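PDB 5WH9: 4-hydroxybenzoyl-CoA thioesterase from Bacillus halodurans, which probably hydrolyses the thioester bond of an acyl-coenzyme A such as gentisyl-CoA, as a hotdog-fold thioesterase. Local coordinates for residues B[18-22]-B[66-70]; B[30-34]-B[104-108]; B[8-14]-B[27-31]. All coordinates share one frame; numbering follows the deposited sequence.

Overall arrangement
From the N terminus, contact 3 is the first to close: 8-14, running on from strand 6-9, meets 27-31 on helix 25-40 across a short loop. Segment 18-22 lies inside that loop but pairs far ahead with 66-70, in the loop before strand 73-80, so contact 1 crosses contact 3. Contact 2 continues from contact 3 along the same helix, sharing Met30 and Asp31, and reaches strand 99-111 at 104-108; it crosses contact 1 too, and no contact nests within another. Contacts 1 and 3 touch, Phe22 N lying 3.1 Å from Asp14 O, whereas contacts 1 and 2 have centres about 20 Å apart. Together they tie the long helix 25-40 of the hotdog fold to its sheet and bordering loops.

Contact 1. Residues B[18-22]-B[66-70]; sequences AGIVF and APLLF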
ATOM      1  N   ALA B  18      12.783  -5.486   7.332  1.00 30.08           N
ATOM      2  CA  ALA B  18      14.081  -4.966   7.767  1.00 28.82           C
ATOM      3  C   ALA B  18      13.968  -4.096   9.016  1.00 29.28           C
ATOM      4  O   ALA B  18      14.985  -3.607   9.525  1.00 30.16           O
ATOM      5  CB  ALA B  18      14.752  -4.191   6.646  1.00 27.23           C
ATOM      6  N   GLY B  19      12.740  -3.896   9.505  1.00 21.32           N
ATOM      7  CA  GLY B  19      12.529  -3.185  10.762  1.00 21.62           C
ATOM      8  C   GLY B  19      12.293  -1.692  10.604  1.00 24.38           C
ATOM      9  O   GLY B  19      11.980  -0.981  11.565  1.00 23.37           O
ATOM     10  N   ILE B  20      12.446  -1.205   9.387  1.00 19.99           N
ATOM     11  CA  ILE B  20      12.306   0.204   9.094  1.00 16.87           C
ATOM     12  C   ILE B  20      11.303   0.427   7.982  1.00 19.61           C
ATOM     13  O   ILE B  20      10.863  -0.514   7.360  1.00 20.98           O
ATOM     14  CB  ILE B  20      13.652   0.844   8.715  1.00 20.12           C
ATOM     15  CG1 ILE B  20      14.180   0.247   7.424  1.00 18.51           C
ATOM     16  CG2 ILE B  20      14.664   0.677   9.831  1.00 18.58           C
ATOM     17  CD1 ILE B  20      15.032   1.197   6.636  1.00 25.37           C
ATOM     18  N   VAL B  21      10.925   1.674   7.773  1.00 16.31           N
ATOM     19  CA  VAL B  21       9.960   2.049   6.755  1.00 13.99           C
ATOM     20  C   VAL B  21      10.373   1.742   5.305  1.00 16.03           C
ATOM     21  O   VAL B  21      11.498   1.978   4.908  1.00 14.65           O
ATOM     22  CB  VAL B  21       9.619   3.551   6.905  1.00 14.98           C
ATOM     23  CG1 VAL B  21       8.795   4.073   5.746  1.00 12.38           C
ATOM     24  CG2 VAL B  21       8.920   3.800   8.221  1.00 14.25           C
ATOM     25  N   PHE B  22       9.420   1.208   4.545  1.00 16.71           N
ATOM     26  CA  PHE B  22       9.557   0.894   3.126  1.00 13.08           C
ATOM     27  C   PHE B  22       9.650   2.281   2.485  1.00 12.41           C
ATOM     28  O   PHE B  22       8.869   3.128   2.788  1.00 11.17           O
ATOM     29  CB  PHE B  22       8.318   0.095   2.702  1.00 11.96           C
ATOM     30  CG  PHE B  22       8.396  -0.497   1.329  1.00 11.85           C
ATOM     31  CD1 PHE B  22       9.572  -0.999   0.836  1.00 12.90           C
ATOM     32  CD2 PHE B  22       7.271  -0.550   0.532  1.00 14.51           C
ATOM     33  CE1 PHE B  22       9.634  -1.536  -0.435  1.00 11.85           C
ATOM     34  CE2 PHE B  22       7.322  -1.089  -0.734  1.00 10.89           C
ATOM     35  CZ  PHE B  22       8.510  -1.580  -1.217  1.00 11.63           C
ATOM     36  N   ALA B  66      18.271   9.508   7.677  1.00 29.67           N
ATOM     37  CA  ALA B  66      18.107   8.638   8.841  1.00 30.18           C
ATOM     38  C   ALA B  66      16.790   7.854   8.790  1.00 23.04           C
ATOM     39  O   ALA B  66      15.808   8.312   8.200  1.00 19.02           O
ATOM     40  CB  ALA B  66      18.197   9.447  10.126  1.00 29.38           C
ATOM     41  N   PRO B  67      16.756   6.677   9.406  1.00 36.71           N
ATOM     42  CA  PRO B  67      15.564   5.813   9.357  1.00 35.23           C
ATOM     43  C   PRO B  67      14.330   6.281  10.151  1.00 33.21           C
ATOM     44  O   PRO B  67      14.464   6.849  11.236  1.00 36.52           O
ATOM     45  CB  PRO B  67      16.077   4.489   9.933  1.00 38.75           C
ATOM     46  CG  PRO B  67      17.196   4.885  10.834  1.00 44.94           C
ATOM     47  CD  PRO B  67      17.852   6.068  10.180  1.00 40.41           C
ATOM     48  N   LEU B  68      13.144   6.017   9.601  1.00 23.84           N
ATOM     49  CA  LEU B  68      11.881   6.110  10.311  1.00 18.55           C
ATOM     50  C   LEU B  68      11.475   4.691  10.687  1.00 19.24           C
ATOM     51  O   LEU B  68      11.705   3.751   9.932  1.00 11.93           O
ATOM     52  CB  LEU B  68      10.820   6.752   9.425  1.00 16.80           C
ATOM     53  CG  LEU B  68      11.021   8.211   9.008  1.00 19.63           C
ATOM     54  CD1 LEU B  68       9.972   8.698   8.007  1.00 21.91           C
ATOM     55  CD2 LEU B  68      11.069   9.128  10.233  1.00 16.98           C
ATOM     56  N   LEU B  69      11.004   4.900  11.833  1.00 31.07           N
ATOM     57  CA  LEU B  69      10.670   3.673  12.535  1.00 25.74           C
ATOM     58  C   LEU B  69       9.198   3.668  12.898  1.00 28.33           C
ATOM     59  O   LEU B  69       8.549   4.712  12.908  1.00 31.49           O
ATOM     60  CB  LEU B  69      11.517   3.523  13.792  1.00 28.06           C
ATOM     61  CG  LEU B  69      13.044   3.546  13.688  1.00 31.02           C
ATOM     62  CD1 LEU B  69      13.660   3.508  15.096  1.00 29.85           C
ATOM     63  CD2 LEU B  69      13.560   2.390  12.854  1.00 25.83           C
ATOM     64  N   PHE B  70       8.673   2.485  13.187  1.00 20.42           N
ATOM     65  CA  PHE B  70       7.287   2.361  13.619  1.00 21.45           C
ATOM     66  C   PHE B  70       6.970   3.274  14.809  1.00 18.89           C
ATOM     67  O   PHE B  70       7.685   3.294  15.814  1.00 22.19           O
ATOM     68  CB  PHE B  70       6.964   0.897  13.931  1.00 19.23           C
ATOM     69  CG  PHE B  70       5.631   0.692  14.590  1.00 18.43           C
ATOM     70  CD1 PHE B  70       4.519   1.392  14.175  1.00 19.45           C
ATOM     71  CD2 PHE B  70       5.495  -0.211  15.632  1.00 20.49           C
ATOM     72  CE1 PHE B  70       3.298   1.193  14.785  1.00 20.30           C
ATOM     73  CE2 PHE B  70       4.289  -0.409  16.238  1.00 17.76           C
ATOM     74  CZ  PHE B  70       3.188   0.286  15.818  1.00 20.73           C
TER
HETATM   75  O   HOH W   1      13.018   4.407   6.779  1.00 25.73           O
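With CG1 of Val21 anti to the backbone N (chi1 171°), its other methyl, CG2, is left beside that nitrogen, on the flank where Leu68 lies, and CG2 comes to 3.7 Å from Leu68 CB. Leu69 reaches across in another way: it sets off away from 18-22, yet the extended end of the chain brings CD2 back to 3.6 Å from Ile20 CG2. The same isoleucine methyl also meets Pro67 CB at 4.1 Å, the two side chains crossing at a slant.

A single direct hydrogen bond joins the backbones. Val21 N donates a nearly straight hydrogen bond to Leu68 O at 3.1 Å. Water 1 adds a second, softer link by accepting from Leu68 N at 3.3 Å and donating weakly to Val21 O.

Neither segment is a regular strand. The contact joins the loop that leads into helix 25-40, the central helix of the hotdog fold, to the loop between strands 57-64 and 73-80; in related thioesterases the first of these loops borders the active site, and it probably does so here.

Residue types follow burial. Val21 and Leu68 are buried, and both rest on Tyr26 and Trp29 of the helix, which suits branched aliphatic side chains. Pro67, at the exposed margin, has no N-H to satisfy, while its carbonyl O accepts from Lys96 NZ. Gly19 has a positive phi, at which a side chain would be jammed against the carbonyl O of Ala18; its own O lies 3.9 Å from Leu69 CD2. Beyond it, Ala18 packs on Phe12 of the second subunit.

Contact 2. Residues B[30-34]-B[104-108]; sequences MDEAC and GHEKR
Met30, Asp31 and Cys34 turn one side of helix 25-40 onto Glu106 and Arg108 of strand 99-111, the helix-on-sheet packing that defines the hotdog fold. The two short segments approach to 9.9 Å between axes, with their directions 61° apart.

The close-packed part centres on two side chains of the strand that both point at the helix. The Glu106 carboxylate lies against the helix, spanning one turn from Met30 to Cys34: OE1 is 3.5 Å from Met30 CB, and OE2 is equally near Cys34 CB. OE1 has its polar partner outside the segments, the Tyr23 hydroxyl of the fourth subunit. Arg108, extended from CG to NE, runs beside Glu106 and offers NE to its OE2 at 2.8 Å; NH2 adds a weaker bond to the same oxygen. The guanidinium receives OE2 at its edge, although the bond from NE meets the carboxylate from above its plane. NH2 also reaches Asp31 OD1 at 3.3 Å in a nearly straight bond (168°), so one arginine bridges two acids and would be expected to ease the repulsion between them. One face of the guanidinium is covered by sulfur, Cys34 SG standing 3.3 Å from Arg108 NE and displaced toward the rim of the group. Gly104 suits its place because a side chain there would press on Met30 SD.

Elsewhere the fit is looser. Met30 SD comes no nearer than 4.4 Å to the strand, at Gly104 C and His105 N. His105 and Lys107 project from the other face of the strand and are partly exposed. Beside the salt bridge water 2 donates to Asp31 OD1 at 3.2 Å and accepts only weakly from Arg108 NH1, which also donates to the carbonyl O of Phe55.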
ATOM      1  N   MET B  30       4.758  12.546   0.836  1.00 14.80           N
ATOM      2  CA  MET B  30       4.877  13.790   0.077  1.00 15.16           C
ATOM      3  C   MET B  30       3.612  14.061  -0.705  1.00 18.14           C
ATOM      4  O   MET B  30       3.119  15.194  -0.753  1.00 19.36           O
ATOM      5  CB  MET B  30       6.061  13.764  -0.880  1.00 17.34           C
ATOM      6  CG  MET B  30       7.381  13.976  -0.181  1.00 15.09           C
ATOM      7  SD  MET B  30       8.780  14.090  -1.317  1.00 24.82           S
ATOM      8  CE  MET B  30       8.586  12.567  -2.240  1.00 14.29           C
ATOM      9  N   ASP B  31       3.061  13.024  -1.309  1.00 14.69           N
ATOM     10  CA  ASP B  31       1.795  13.219  -1.989  1.00 13.92           C
ATOM     11  C   ASP B  31       0.758  13.771  -0.993  1.00 14.81           C
ATOM     12  O   ASP B  31       0.010  14.702  -1.309  1.00 15.61           O
ATOM     13  CB  ASP B  31       1.318  11.923  -2.624  1.00 13.09           C
ATOM     14  CG  ASP B  31       0.095  12.121  -3.469  1.00 14.17           C
ATOM     15  OD1 ASP B  31       0.231  12.500  -4.645  1.00 20.20           O
ATOM     16  OD2 ASP B  31      -1.012  11.905  -2.955  1.00 17.46           O
ATOM     17  N   GLU B  32       0.723  13.215   0.215  1.00  9.92           N
ATOM     18  CA  GLU B  32      -0.220  13.692   1.217  1.00 12.17           C
ATOM     19  C   GLU B  32       0.105  15.123   1.639  1.00 11.71           C
ATOM     20  O   GLU B  32      -0.787  15.949   1.793  1.00  8.92           O
ATOM     21  CB  GLU B  32      -0.227  12.780   2.438  1.00  9.63           C
ATOM     22  CG  GLU B  32      -0.546  11.352   2.083  1.00 13.82           C
ATOM     23  CD  GLU B  32      -0.500  10.402   3.274  1.00 11.10           C
ATOM     24  OE1 GLU B  32      -0.380  10.860   4.437  1.00 12.41           O
ATOM     25  OE2 GLU B  32      -0.576   9.189   3.030  1.00  9.67           O
ATOM     26  N   ALA B  33       1.381  15.421   1.825  1.00 16.90           N
ATOM     27  CA  ALA B  33       1.750  16.778   2.187  1.00 17.13           C
ATOM     28  C   ALA B  33       1.288  17.738   1.101  1.00 19.66           C
ATOM     29  O   ALA B  33       0.721  18.784   1.409  1.00 15.85           O
ATOM     30  CB  ALA B  33       3.234  16.900   2.405  1.00 17.55           C
ATOM     31  N   CYS B  34       1.525  17.375  -0.164  1.00 17.88           N
ATOM     32  CA  CYS B  34       1.137  18.220  -1.291  1.00 16.28           C
ATOM     33  C   CYS B  34      -0.335  18.588  -1.254  1.00 17.55           C
ATOM     34  O   CYS B  34      -0.682  19.749  -1.431  1.00 19.57           O
ATOM     35  CB  CYS B  34       1.442  17.543  -2.625  1.00 20.26           C
ATOM     36  SG  CYS B  34       0.684  18.402  -4.051  1.00 23.61           S
ATOM     37  N   GLY B 104      13.025  15.850  -0.104  1.00 10.79           N
ATOM     38  CA  GLY B 104      12.865  15.682  -1.521  1.00 12.58           C
ATOM     39  C   GLY B 104      12.091  16.793  -2.167  1.00 13.10           C
ATOM     40  O   GLY B 104      11.834  17.840  -1.570  1.00 13.30           O
ATOM     41  N   HIS B 105      11.711  16.566  -3.412  1.00 19.44           N
ATOM     42  CA  HIS B 105      10.827  17.503  -4.075  1.00 18.10           C
ATOM     43  C   HIS B 105       9.952  16.759  -5.055  1.00 19.99           C
ATOM     44  O   HIS B 105      10.211  15.602  -5.392  1.00 25.21           O
ATOM     45  CB  HIS B 105      11.616  18.621  -4.780  1.00 23.11           C
ATOM     46  CG  HIS B 105      12.487  18.141  -5.896  1.00 28.06           C
ATOM     47  ND1 HIS B 105      12.027  17.990  -7.189  1.00 30.97           N
ATOM     48  CD2 HIS B 105      13.791  17.776  -5.914  1.00 32.44           C
ATOM     49  CE1 HIS B 105      13.010  17.548  -7.954  1.00 28.87           C
ATOM     50  NE2 HIS B 105      14.092  17.412  -7.204  1.00 28.32           N
ATOM     51  N   GLU B 106       8.903  17.431  -5.490  1.00 12.92           N
ATOM     52  CA  GLU B 106       8.041  16.947  -6.539  1.00 13.08           C
ATOM     53  C   GLU B 106       7.988  18.053  -7.595  1.00 18.03           C
ATOM     54  O   GLU B 106       7.760  19.217  -7.268  1.00 18.75           O
ATOM     55  CB  GLU B 106       6.633  16.712  -5.977  1.00 15.51           C
ATOM     56  CG  GLU B 106       6.536  15.665  -4.866  1.00 11.28           C
ATOM     57  CD  GLU B 106       5.125  15.510  -4.316  1.00 17.00           C
ATOM     58  OE1 GLU B 106       4.718  14.361  -4.051  1.00 14.34           O
ATOM     59  OE2 GLU B 106       4.424  16.534  -4.121  1.00 20.47           O
ATOM     60  N   LYS B 107       8.227  17.709  -8.852  1.00 17.22           N
ATOM     61  CA  LYS B 107       7.838  18.593  -9.940  1.00 19.38           C
ATOM     62  C   LYS B 107       6.429  18.224 -10.370  1.00 18.00           C
ATOM     63  O   LYS B 107       6.153  17.065 -10.683  1.00 18.18           O
ATOM     64  CB  LYS B 107       8.776  18.450 -11.130  1.00 19.77           C
ATOM     65  CG  LYS B 107       8.478  19.449 -12.248  1.00 27.48           C
ATOM     66  CD  LYS B 107       9.698  19.691 -13.147  1.00 23.61           C
ATOM     67  CE  LYS B 107       9.326  20.624 -14.293  1.00 29.54           C
ATOM     68  NZ  LYS B 107      10.501  21.052 -15.124  1.00 37.07           N
ATOM     69  N   ARG B 108       5.528  19.198 -10.372  1.00 18.14           N
ATOM     70  CA  ARG B 108       4.150  18.932 -10.768  1.00 19.13           C
ATOM     71  C   ARG B 108       3.644  19.924 -11.814  1.00 20.84           C
ATOM     72  O   ARG B 108       4.119  21.058 -11.913  1.00 20.78           O
ATOM     73  CB  ARG B 108       3.218  18.931  -9.551  1.00 18.34           C
ATOM     74  CG  ARG B 108       3.545  17.908  -8.469  1.00 18.87           C
ATOM     75  CD  ARG B 108       2.539  18.021  -7.329  1.00 20.33           C
ATOM     76  NE  ARG B 108       2.707  17.023  -6.276  1.00 22.10           N
ATOM     77  CZ  ARG B 108       2.004  15.894  -6.191  1.00 25.38           C
ATOM     78  NH1 ARG B 108       1.090  15.611  -7.109  1.00 21.32           N
ATOM     79  NH2 ARG B 108       2.215  15.048  -5.188  1.00 20.98           N
TER
HETATM   80  O   HOH W   2      -1.497  13.445  -7.176  1.00 21.16           O

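Contact 3. Residues B[8-14]-B[27-31]; sequences FRVKFGD and YKWMD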
ATOM      1  N   PHE B   8       2.180  13.525  10.704  1.00 11.51           N
ATOM      2  CA  PHE B   8       1.814  12.139  10.488  1.00 13.33           C
ATOM      3  C   PHE B   8       2.611  11.214  11.376  1.00 12.08           C
ATOM      4  O   PHE B   8       3.652  11.565  11.869  1.00 10.32           O
ATOM      5  CB  PHE B   8       1.894  11.719   9.007  1.00 13.17           C
ATOM      6  CG  PHE B   8       3.286  11.485   8.495  1.00 11.05           C
ATOM      7  CD1 PHE B   8       3.989  12.497   7.891  1.00 10.51           C
ATOM      8  CD2 PHE B   8       3.878  10.243   8.590  1.00 13.36           C
ATOM      9  CE1 PHE B   8       5.254  12.283   7.403  1.00 12.04           C
ATOM     10  CE2 PHE B   8       5.149  10.026   8.111  1.00 12.79           C
ATOM     11  CZ  PHE B   8       5.834  11.047   7.507  1.00 12.69           C
ATOM     12  N   ARG B   9       2.079  10.023  11.575  1.00 17.91           N
ATOM     13  CA  ARG B   9       2.714   8.981  12.368  1.00 15.93           C
ATOM     14  C   ARG B   9       2.974   7.740  11.511  1.00 19.63           C
ATOM     15  O   ARG B   9       2.135   7.349  10.708  1.00 21.19           O
ATOM     16  CB  ARG B   9       1.822   8.590  13.538  1.00 21.85           C
ATOM     17  CG  ARG B   9       1.467   9.726  14.495  1.00 29.59           C
ATOM     18  CD  ARG B   9       1.283   9.167  15.891  1.00 38.55           C
ATOM     19  NE  ARG B   9       0.812  10.164  16.847  1.00 51.51           N
ATOM     20  CZ  ARG B   9       0.474   9.892  18.105  1.00 54.86           C
ATOM     21  NH1 ARG B   9       0.564   8.651  18.570  1.00 51.51           N
ATOM     22  NH2 ARG B   9       0.054  10.865  18.905  1.00 61.49           N
ATOM     23  N   VAL B  10       4.137   7.127  11.699  1.00 11.70           N
ATOM     24  CA  VAL B  10       4.464   5.862  11.062  1.00 15.90           C
ATOM     25  C   VAL B  10       3.605   4.702  11.582  1.00 19.10           C
ATOM     26  O   VAL B  10       3.666   4.333  12.767  1.00 22.04           O
ATOM     27  CB  VAL B  10       5.954   5.525  11.262  1.00 15.97           C
ATOM     28  CG1 VAL B  10       6.279   4.180  10.665  1.00 14.31           C
ATOM     29  CG2 VAL B  10       6.816   6.603  10.638  1.00 14.65           C
ATOM     30  N   LYS B  11       2.794   4.142  10.696  1.00 15.66           N
ATOM     31  CA  LYS B  11       1.998   2.971  11.022  1.00 14.56           C
ATOM     32  C   LYS B  11       2.858   1.717  10.926  1.00 16.60           C
ATOM     33  O   LYS B  11       3.808   1.647  10.144  1.00 18.07           O
ATOM     34  CB  LYS B  11       0.833   2.821  10.041  1.00 15.98           C
ATOM     35  CG  LYS B  11       0.048   4.096   9.822  1.00 19.13           C
ATOM     36  CD  LYS B  11      -0.261   4.812  11.145  1.00 17.76           C
ATOM     37  CE  LYS B  11      -1.062   6.060  10.890  1.00 20.65           C
ATOM     38  NZ  LYS B  11      -1.738   6.513  12.139  1.00 29.04           N
ATOM     39  N   PHE B  12       2.502   0.719  11.717  1.00 15.16           N
ATOM     40  CA  PHE B  12       3.116  -0.590  11.619  1.00 14.69           C
ATOM     41  C   PHE B  12       3.194  -1.045  10.150  1.00 13.76           C
ATOM     42  O   PHE B  12       4.226  -1.542   9.685  1.00 13.35           O
ATOM     43  CB  PHE B  12       2.278  -1.567  12.442  1.00 15.24           C
ATOM     44  CG  PHE B  12       2.857  -2.923  12.519  1.00 18.06           C
ATOM     45  CD1 PHE B  12       4.110  -3.117  13.075  1.00 17.64           C
ATOM     46  CD2 PHE B  12       2.166  -4.008  12.025  1.00 18.40           C
ATOM     47  CE1 PHE B  12       4.653  -4.373  13.150  1.00 20.02           C
ATOM     48  CE2 PHE B  12       2.713  -5.268  12.092  1.00 25.06           C
ATOM     49  CZ  PHE B  12       3.961  -5.448  12.658  1.00 21.81           C
ATOM     50  N   GLY B  13       2.104  -0.845   9.424  1.00 12.27           N
ATOM     51  CA  GLY B  13       1.994  -1.281   8.048  1.00 17.35           C
ATOM     52  C   GLY B  13       2.868  -0.536   7.057  1.00 20.21           C
ATOM     53  O   GLY B  13       2.939  -0.937   5.889  1.00 17.60           O
ATOM     54  N   ASP B  14       3.512   0.539   7.515  1.00 15.24           N
ATOM     55  CA  ASP B  14       4.461   1.305   6.710  1.00 15.49           C
ATOM     56  C   ASP B  14       5.865   0.742   6.844  1.00 17.00           C
ATOM     57  O   ASP B  14       6.784   1.181   6.146  1.00 15.28           O
ATOM     58  CB  ASP B  14       4.506   2.766   7.159  1.00 13.23           C
ATOM     59  CG  ASP B  14       3.200   3.486   6.925  1.00 18.88           C
ATOM     60  OD1 ASP B  14       2.583   3.254   5.861  1.00 20.69           O
ATOM     61  OD2 ASP B  14       2.789   4.275   7.811  1.00 18.45           O
ATOM     62  N   TYR B  27       7.204   8.837  -0.535  1.00  7.34           N
ATOM     63  CA  TYR B  27       6.535   9.492  -1.664  1.00  9.39           C
ATOM     64  C   TYR B  27       5.041   9.626  -1.413  1.00 10.98           C
ATOM     65  O   TYR B  27       4.445  10.638  -1.774  1.00 13.86           O
ATOM     66  CB  TYR B  27       6.833   8.746  -2.973  1.00 10.08           C
ATOM     67  CG  TYR B  27       8.323   8.703  -3.239  1.00  8.60           C
ATOM     68  CD1 TYR B  27       8.952   9.753  -3.898  1.00  8.14           C
ATOM     69  CD2 TYR B  27       9.113   7.651  -2.776  1.00  9.06           C
ATOM     70  CE1 TYR B  27      10.321   9.750  -4.128  1.00  7.27           C
ATOM     71  CE2 TYR B  27      10.513   7.647  -2.983  1.00  8.68           C
ATOM     72  CZ  TYR B  27      11.095   8.711  -3.666  1.00  5.60           C
ATOM     73  OH  TYR B  27      12.455   8.733  -3.926  1.00 12.49           O
ATOM     74  N   LYS B  28       4.455   8.608  -0.783  1.00 12.14           N
ATOM     75  CA  LYS B  28       3.069   8.628  -0.333  1.00 13.17           C
ATOM     76  C   LYS B  28       2.882   9.823   0.602  1.00 16.09           C
ATOM     77  O   LYS B  28       1.920  10.590   0.486  1.00 11.84           O
ATOM     78  CB  LYS B  28       2.752   7.290   0.378  1.00 16.21           C
ATOM     79  CG  LYS B  28       1.457   7.169   1.196  1.00 16.30           C
ATOM     80  CD  LYS B  28       1.649   6.111   2.327  1.00 24.21           C
ATOM     81  CE  LYS B  28       0.347   5.541   2.929  1.00 38.48           C
ATOM     82  NZ  LYS B  28      -0.559   6.479   3.717  1.00 30.17           N
ATOM     83  N   TRP B  29       3.826   9.996   1.521  1.00 12.28           N
ATOM     84  CA  TRP B  29       3.701  11.075   2.490  1.00 13.79           C
ATOM     85  C   TRP B  29       3.867  12.435   1.825  1.00 12.03           C
ATOM     86  O   TRP B  29       3.173  13.373   2.202  1.00 11.72           O
ATOM     87  CB  TRP B  29       4.683  10.895   3.652  1.00 13.70           C
ATOM     88  CG  TRP B  29       4.319   9.760   4.550  1.00 11.29           C
ATOM     89  CD1 TRP B  29       3.069   9.424   4.984  1.00 13.09           C
ATOM     90  CD2 TRP B  29       5.216   8.803   5.123  1.00 11.86           C
ATOM     91  NE1 TRP B  29       3.138   8.314   5.787  1.00 14.65           N
ATOM     92  CE2 TRP B  29       4.445   7.914   5.886  1.00 10.89           C
ATOM     93  CE3 TRP B  29       6.602   8.607   5.055  1.00 11.48           C
ATOM     94  CZ2 TRP B  29       5.014   6.853   6.591  1.00  9.20           C
ATOM     95  CZ3 TRP B  29       7.152   7.566   5.740  1.00  9.58           C
ATOM     96  CH2 TRP B  29       6.366   6.699   6.499  1.00 11.04           C
ATOM     97  N   MET B  30       4.758  12.546   0.836  1.00 14.80           N
ATOM     98  CA  MET B  30       4.877  13.790   0.077  1.00 15.16           C
ATOM     99  C   MET B  30       3.612  14.061  -0.705  1.00 18.14           C
ATOM    100  O   MET B  30       3.119  15.194  -0.753  1.00 19.36           O
ATOM    101  CB  MET B  30       6.061  13.764  -0.880  1.00 17.34           C
ATOM    102  CG  MET B  30       7.381  13.976  -0.181  1.00 15.09           C
ATOM    103  SD  MET B  30       8.780  14.090  -1.317  1.00 24.82           S
ATOM    104  CE  MET B  30       8.586  12.567  -2.240  1.00 14.29           C
ATOM    105  N   ASP B  31       3.061  13.024  -1.309  1.00 14.69           N
ATOM    106  CA  ASP B  31       1.795  13.219  -1.989  1.00 13.92           C
ATOM    107  C   ASP B  31       0.758  13.771  -0.993  1.00 14.81           C
ATOM    108  O   ASP B  31       0.010  14.702  -1.309  1.00 15.61           O
ATOM    109  CB  ASP B  31       1.318  11.923  -2.624  1.00 13.09           C
ATOM    110  CG  ASP B  31       0.095  12.121  -3.469  1.00 14.17           C
ATOM    111  OD1 ASP B  31       0.231  12.500  -4.645  1.00 20.20           O
ATOM    112  OD2 ASP B  31      -1.012  11.905  -2.955  1.00 17.46           O
TER
HETATM  113  O   HOH W   3       1.264   7.871   8.063  1.00 25.42           O
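Aromatic stacking dominates this contact: the Phe8 ring lies face to face with the five-membered ring of Trp29, centroids 3.7 Å apart and planes at 25°. With Phe8 CG between its backbone N and carbonyl carbon (chi1 76°), the ring is carried toward the helix; the very shortest carbon distances in this pair are doubtful. The other apolar contact is slight, Val10 CG2 lying 4.2 Å from Trp29 CH2.

Polar groups work at the indole's edge. Asp14 OD2 approaches Trp29 CZ2 at 3.6 Å near the ring plane, with the carboxylate almost upright to the indole, while Lys11 N donates to that same oxygen at 2.9 Å and so steadies it. Water 3 accepts from Trp29 NE1 at 3.0 Å and donates to Arg9 O, giving the buried N-H a partner. A leucine in place of Trp29 would probably leave the Phe8 face without its stacking partner and water 3 without its indole donor.

A large flat residue suits this junction: Trp29 projects from helix 25-40 among Phe8 of strand 6-9, Ile76 of strand 73-80, Phe94 of strand 87-96, and the loop residues Val21 and Leu68.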